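Local coordinates for protein inorganic pyrophosphatase (Thermus thermophilus, PDB 2PRD) that catalyses the magnesium-dependent hydrolysis of inorganic pyrophosphate to two phosphate ions and works as a homohexamer, at residues Q130-Q133 / H134-T138; V165-C168 / I169-K173. All coordinates share one frame; numbering follows the deposited sequence.

Both contacts are turns of single helices, one in each of the two helices of the chain. Contact 1 comes first, in the last turns of helix 126-138; contact 2 follows in the second half of helix 158-173, and strand 150-156 of the six-stranded mixed sheet comes between the two helices in the sequence. The centres of the contacts are about 27 Å apart, on opposite sides of the chain's centre, and their nearest atoms stay about 16 Å from each other. Segment 130-138 packs between the sheet and neighbouring subunits of the hexamer, whereas 165-173 meets loops of its own chain and no other subunit of the assembly.

Contact 1: residues Q130-Q133 / H134-T138; sequences QEIQ and HFFET
Ile132 turns its CG2 anti to the backbone N, and Phe136 has CG anti to its carbonyl carbon (chi1 -75°); with the two residues one turn apart, these torsions lay the side chains side by side, pointing the same way. Ile132 CG2 meets the ring of Phe136 at its edge, in the ring plane, 3.9 Å from Phe136 CE2. One face of that ring takes Phe135 CD2 over its centre. In the backbone, Phe136 N donates to Ile132 O at 3.1 Å, an almost straight bond of 169°.

On another side of the helix, the extended chain of Gln133 crosses that of Glu137 at a slant, and the amide and carboxylate planes stand nearly perpendicular, at 88°. Gln133 NE2 gives Glu137 OE2 only a weak hydrogen bond of 3.4 Å; the same oxygen also takes a weak bond from the backbone N of Val152. The backbone link Glu137 N to Gln133 O, 3.0 Å, holds the bases of the two side chains one turn apart.

His134 is held at its backbone N and at both ring nitrogens. Its N donates to Gln130 O at 2.9 Å, from above the carbonyl plane. At the ring edge a water in the ring plane lies 2.8 Å from His134 ND1 and donates to Glu131 O at 3.0 Å, tying the imidazole to the preceding turn. The other ring nitrogen, His134 NE2, makes a weak hydrogen bond to Thr138 O of a second subunit, while Glu131 forms a salt bridge with Arg114 of a third subunit.

Phe135 and Phe136 both meet the ring of Tyr139, a predicted substrate-binding residue, and Ile132 and Phe136 rest on Leu93 of strand 84-97: an amphipathic helix with its apolar side on the sheet of the pyrophosphatase fold and polar residues at the hexamer interface.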
loop_
_atom_site.group_PDB
_atom_site.type_symbol
_atom_site.label_atom_id
_atom_site.label_comp_id
_atom_site.label_asym_id
_atom_site.label_seq_id
_atom_site.Cartn_x
_atom_site.Cartn_y
_atom_site.Cartn_z
ATOM N N GLN A 130 6.511 -12.439 -21.479
ATOM C CA GLN A 130 6.177 -11.375 -22.451
ATOM C C GLN A 130 6.171 -9.994 -21.771
ATOM O O GLN A 130 6.428 -8.958 -22.405
ATOM C CB GLN A 130 4.851 -11.539 -23.070
ATOM C CG GLN A 130 4.193 -12.368 -24.061
ATOM C CD GLN A 130 2.745 -11.844 -24.260
ATOM O OE1 GLN A 130 2.369 -11.813 -25.445
ATOM N NE2 GLN A 130 2.076 -11.432 -23.162
ATOM N N GLU A 131 5.739 -10.026 -20.505
ATOM C CA GLU A 131 5.682 -8.823 -19.674
ATOM C C GLU A 131 7.098 -8.316 -19.468
ATOM O O GLU A 131 7.373 -7.112 -19.614
ATOM C CB GLU A 131 4.952 -9.099 -18.343
ATOM C CG GLU A 131 4.748 -7.803 -17.525
ATOM C CD GLU A 131 4.223 -8.137 -16.124
ATOM O OE1 GLU A 131 4.465 -9.276 -15.713
ATOM O OE2 GLU A 131 3.521 -7.323 -15.502
ATOM N N ILE A 132 7.992 -9.247 -19.120
ATOM C CA ILE A 132 9.424 -8.876 -18.916
ATOM C C ILE A 132 10.026 -8.289 -20.169
ATOM O O ILE A 132 10.557 -7.155 -20.191
ATOM C CB ILE A 132 10.245 -10.028 -18.331
ATOM C CG1 ILE A 132 9.723 -10.430 -16.952
ATOM C CG2 ILE A 132 11.707 -9.599 -18.232
ATOM C CD1 ILE A 132 10.175 -11.729 -16.353
ATOM N N GLN A 133 9.918 -9.015 -21.290
ATOM C CA GLN A 133 10.461 -8.491 -22.525
ATOM C C GLN A 133 9.905 -7.140 -22.888
ATOM O O GLN A 133 10.659 -6.225 -23.321
ATOM C CB GLN A 133 10.125 -9.532 -23.632
ATOM C CG GLN A 133 10.425 -8.900 -24.987
ATOM C CD GLN A 133 10.592 -9.996 -26.029
ATOM O OE1 GLN A 133 10.600 -11.156 -25.612
ATOM N NE2 GLN A 133 10.715 -9.622 -27.291
ATOM N N HIS A 134 8.570 -7.020 -22.769
ATOM C CA HIS A 134 7.952 -5.721 -23.183
ATOM C C HIS A 134 8.448 -4.615 -22.281
ATOM O O HIS A 134 8.581 -3.448 -22.676
ATOM C CB HIS A 134 6.454 -5.896 -23.315
ATOM C CG HIS A 134 5.636 -4.647 -23.458
ATOM N ND1 HIS A 134 5.135 -3.993 -22.342
ATOM C CD2 HIS A 134 5.218 -3.908 -24.477
ATOM C CE1 HIS A 134 4.456 -2.931 -22.701
ATOM N NE2 HIS A 134 4.511 -2.848 -24.027
ATOM N N PHE A 135 8.818 -4.932 -21.037
ATOM C CA PHE A 135 9.313 -3.904 -20.104
ATOM C C PHE A 135 10.619 -3.330 -20.586
ATOM O O PHE A 135 10.803 -2.104 -20.761
ATOM C CB PHE A 135 9.407 -4.432 -18.663
ATOM C CG PHE A 135 10.167 -3.505 -17.745
ATOM C CD1 PHE A 135 9.562 -2.442 -17.140
ATOM C CD2 PHE A 135 11.509 -3.723 -17.500
ATOM C CE1 PHE A 135 10.287 -1.607 -16.293
ATOM C CE2 PHE A 135 12.257 -2.912 -16.687
ATOM C CZ PHE A 135 11.640 -1.842 -16.054
ATOM N N PHE A 136 11.549 -4.258 -20.838
ATOM C CA PHE A 136 12.882 -3.882 -21.313
ATOM C C PHE A 136 12.804 -3.227 -22.671
ATOM O O PHE A 136 13.700 -2.422 -23.003
ATOM C CB PHE A 136 13.891 -5.043 -21.242
ATOM C CG PHE A 136 14.374 -5.358 -19.872
ATOM C CD1 PHE A 136 15.211 -4.460 -19.221
ATOM C CD2 PHE A 136 13.966 -6.484 -19.191
ATOM C CE1 PHE A 136 15.628 -4.716 -17.907
ATOM C CE2 PHE A 136 14.374 -6.741 -17.888
ATOM C CZ PHE A 136 15.221 -5.859 -17.244
ATOM N N GLU A 137 11.794 -3.485 -23.505
ATOM C CA GLU A 137 11.739 -2.819 -24.819
ATOM C C GLU A 137 11.115 -1.457 -24.818
ATOM O O GLU A 137 11.227 -0.748 -25.823
ATOM C CB GLU A 137 11.029 -3.751 -25.820
ATOM C CG GLU A 137 11.951 -4.922 -26.142
ATOM C CD GLU A 137 11.415 -5.912 -27.148
ATOM O OE1 GLU A 137 10.183 -6.038 -27.271
ATOM O OE2 GLU A 137 12.266 -6.586 -27.782
ATOM N N THR A 138 10.447 -1.037 -23.729
ATOM C CA THR A 138 9.798 0.270 -23.735
ATOM C C THR A 138 10.250 1.175 -22.611
ATOM O O THR A 138 9.991 2.396 -22.689
ATOM C CB THR A 138 8.263 0.098 -23.605
ATOM O OG1 THR A 138 7.976 -0.694 -22.428
ATOM C CG2 THR A 138 7.627 -0.644 -24.765
HETATM O O HOH W 1 5.626 -4.671 -19.693
#

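Contact 2: residues V165-C168 / I169-K173; sequences VRAC and IARYK
Ile169 lies back over the preceding turn, and its side chain follows the carbonyl of Val165 outward. Ile169 CB is 3.5 Å from Val165 O. The next atom, Ile169 CG1, anti to the carbonyl carbon (chi1 -75°), comes to 3.2 Å from Val165 O. At the tip, Ile169 CD1 still lies near Val165 O and also touches Val165 CG1 at 3.9 Å, the two side chains crossing at a slant. The same carbonyl accepts Ile169 N at 2.9 Å, so one oxygen receives the backbone N-H while the side chain of the donor residue packs against it. With an alanine here, Val165 CG1 would probably lose its methyl partner and Val165 O the hydrocarbon beyond CB that lies beside it.

Polar contacts gather round Arg171, one turn beyond Ala167. Its chain bends at chi3 (-34°), folding the guanidinium back along the helix until Ala167 O lies 4.0 Å above its plane, over the centre. Cys168 SG approaches at the guanidinium edge, near its plane, 3.7 Å from Arg171 NH1. Backbone bonds run alongside: Arg171 N to Ala167 O at 3.0 Å, and Tyr172 N to Cys168 O, where the donor stands above the carbonyl plane.

The main partners of the guanidinium lie in the loop between strands 54-57 and 70-74, where Arg171 NH2 forms a salt bridge with Glu64 and Arg171 NH1 a hydrogen bond to the carbonyl of Leu62. Backbone bonding between Cys168 and Leu62 joins the same two parts. The chemistry thus divides: hydrocarbon packing along one side of the helix, and on another an arginine whose charge is probably balanced by Glu64, linking the C-terminal helix to the loop that carries the predicted magnesium ligand Asp65.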
loop_
_atom_site.group_PDB
_atom_site.type_symbol
_atom_site.label_atom_id
_atom_site.label_comp_id
_atom_site.label_asym_id
_atom_site.label_seq_id
_atom_site.Cartn_x
_atom_site.Cartn_y
_atom_site.Cartn_z
ATOM N N VAL A 165 26.953 -17.628 -15.267
ATOM C CA VAL A 165 27.263 -17.334 -13.828
ATOM C C VAL A 165 28.680 -17.726 -13.510
ATOM O O VAL A 165 29.485 -16.958 -12.936
ATOM C CB VAL A 165 26.184 -18.005 -13.014
ATOM C CG1 VAL A 165 26.409 -17.699 -11.541
ATOM C CG2 VAL A 165 24.807 -17.496 -13.479
ATOM N N ARG A 166 29.048 -18.974 -13.828
ATOM C CA ARG A 166 30.377 -19.536 -13.622
ATOM C C ARG A 166 31.467 -18.660 -14.241
ATOM O O ARG A 166 32.548 -18.484 -13.667
ATOM C CB ARG A 166 30.490 -20.887 -14.334
ATOM C CG ARG A 166 30.101 -22.087 -13.598
ATOM C CD ARG A 166 30.434 -23.441 -14.216
ATOM N NE ARG A 166 30.075 -24.447 -13.199
ATOM C CZ ARG A 166 28.989 -25.152 -13.019
ATOM N NH1 ARG A 166 27.944 -25.062 -13.840
ATOM N NH2 ARG A 166 28.900 -25.993 -11.965
ATOM N N ALA A 167 31.214 -18.191 -15.461
ATOM C CA ALA A 167 32.191 -17.350 -16.155
ATOM C C ALA A 167 32.345 -15.995 -15.509
ATOM O O ALA A 167 33.494 -15.512 -15.468
ATOM C CB ALA A 167 31.907 -17.200 -17.645
ATOM N N CYS A 168 31.320 -15.385 -14.968
ATOM C CA CYS A 168 31.444 -14.051 -14.343
ATOM C C CYS A 168 32.033 -14.218 -12.963
ATOM O O CYS A 168 32.608 -13.263 -12.414
ATOM C CB CYS A 168 30.059 -13.404 -14.270
ATOM S SG CYS A 168 29.449 -13.132 -15.975
ATOM N N ILE A 169 31.902 -15.438 -12.484
ATOM C CA ILE A 169 32.502 -15.687 -11.130
ATOM C C ILE A 169 34.025 -15.767 -11.287
ATOM O O ILE A 169 34.804 -15.171 -10.532
ATOM C CB ILE A 169 31.927 -16.933 -10.465
ATOM C CG1 ILE A 169 30.512 -16.693 -9.935
ATOM C CG2 ILE A 169 32.826 -17.506 -9.395
ATOM C CD1 ILE A 169 29.757 -17.967 -9.557
ATOM N N ALA A 170 34.429 -16.505 -12.314
ATOM C CA ALA A 170 35.839 -16.741 -12.613
ATOM C C ALA A 170 36.526 -15.430 -12.900
ATOM O O ALA A 170 37.582 -15.125 -12.339
ATOM C CB ALA A 170 35.902 -17.685 -13.795
ATOM N N ARG A 171 35.878 -14.704 -13.802
ATOM C CA ARG A 171 36.366 -13.401 -14.257
ATOM C C ARG A 171 36.608 -12.434 -13.119
ATOM O O ARG A 171 37.587 -11.675 -13.207
ATOM C CB ARG A 171 35.479 -12.801 -15.338
ATOM C CG ARG A 171 35.974 -11.459 -15.842
ATOM C CD ARG A 171 35.254 -10.973 -17.090
ATOM N NE ARG A 171 34.824 -11.963 -18.035
ATOM C CZ ARG A 171 33.656 -12.494 -18.307
ATOM N NH1 ARG A 171 32.563 -12.143 -17.638
ATOM N NH2 ARG A 171 33.548 -13.441 -19.223
ATOM N N TYR A 172 35.792 -12.475 -12.073
ATOM C CA TYR A 172 35.920 -11.586 -10.920
ATOM C C TYR A 172 37.182 -11.892 -10.125
ATOM O O TYR A 172 37.814 -10.954 -9.630
ATOM C CB TYR A 172 34.684 -11.623 -10.028
ATOM C CG TYR A 172 34.822 -10.812 -8.762
ATOM C CD1 TYR A 172 34.494 -9.475 -8.697
ATOM C CD2 TYR A 172 35.292 -11.422 -7.618
ATOM C CE1 TYR A 172 34.592 -8.747 -7.508
ATOM C CE2 TYR A 172 35.405 -10.693 -6.438
ATOM C CZ TYR A 172 35.075 -9.375 -6.402
ATOM O OH TYR A 172 35.217 -8.632 -5.249
ATOM N N LYS A 173 37.504 -13.168 -10.061
ATOM C CA LYS A 173 38.713 -13.653 -9.382
ATOM C C LYS A 173 39.921 -13.202 -10.201
ATOM O O LYS A 173 40.911 -12.715 -9.695
ATOM C CB LYS A 173 38.724 -15.190 -9.354
ATOM C CG LYS A 173 37.409 -15.697 -8.762
ATOM C CD LYS A 173 37.605 -16.983 -7.979
ATOM C CE LYS A 173 37.216 -18.171 -8.882
ATOM N NZ LYS A 173 36.341 -19.096 -8.096
#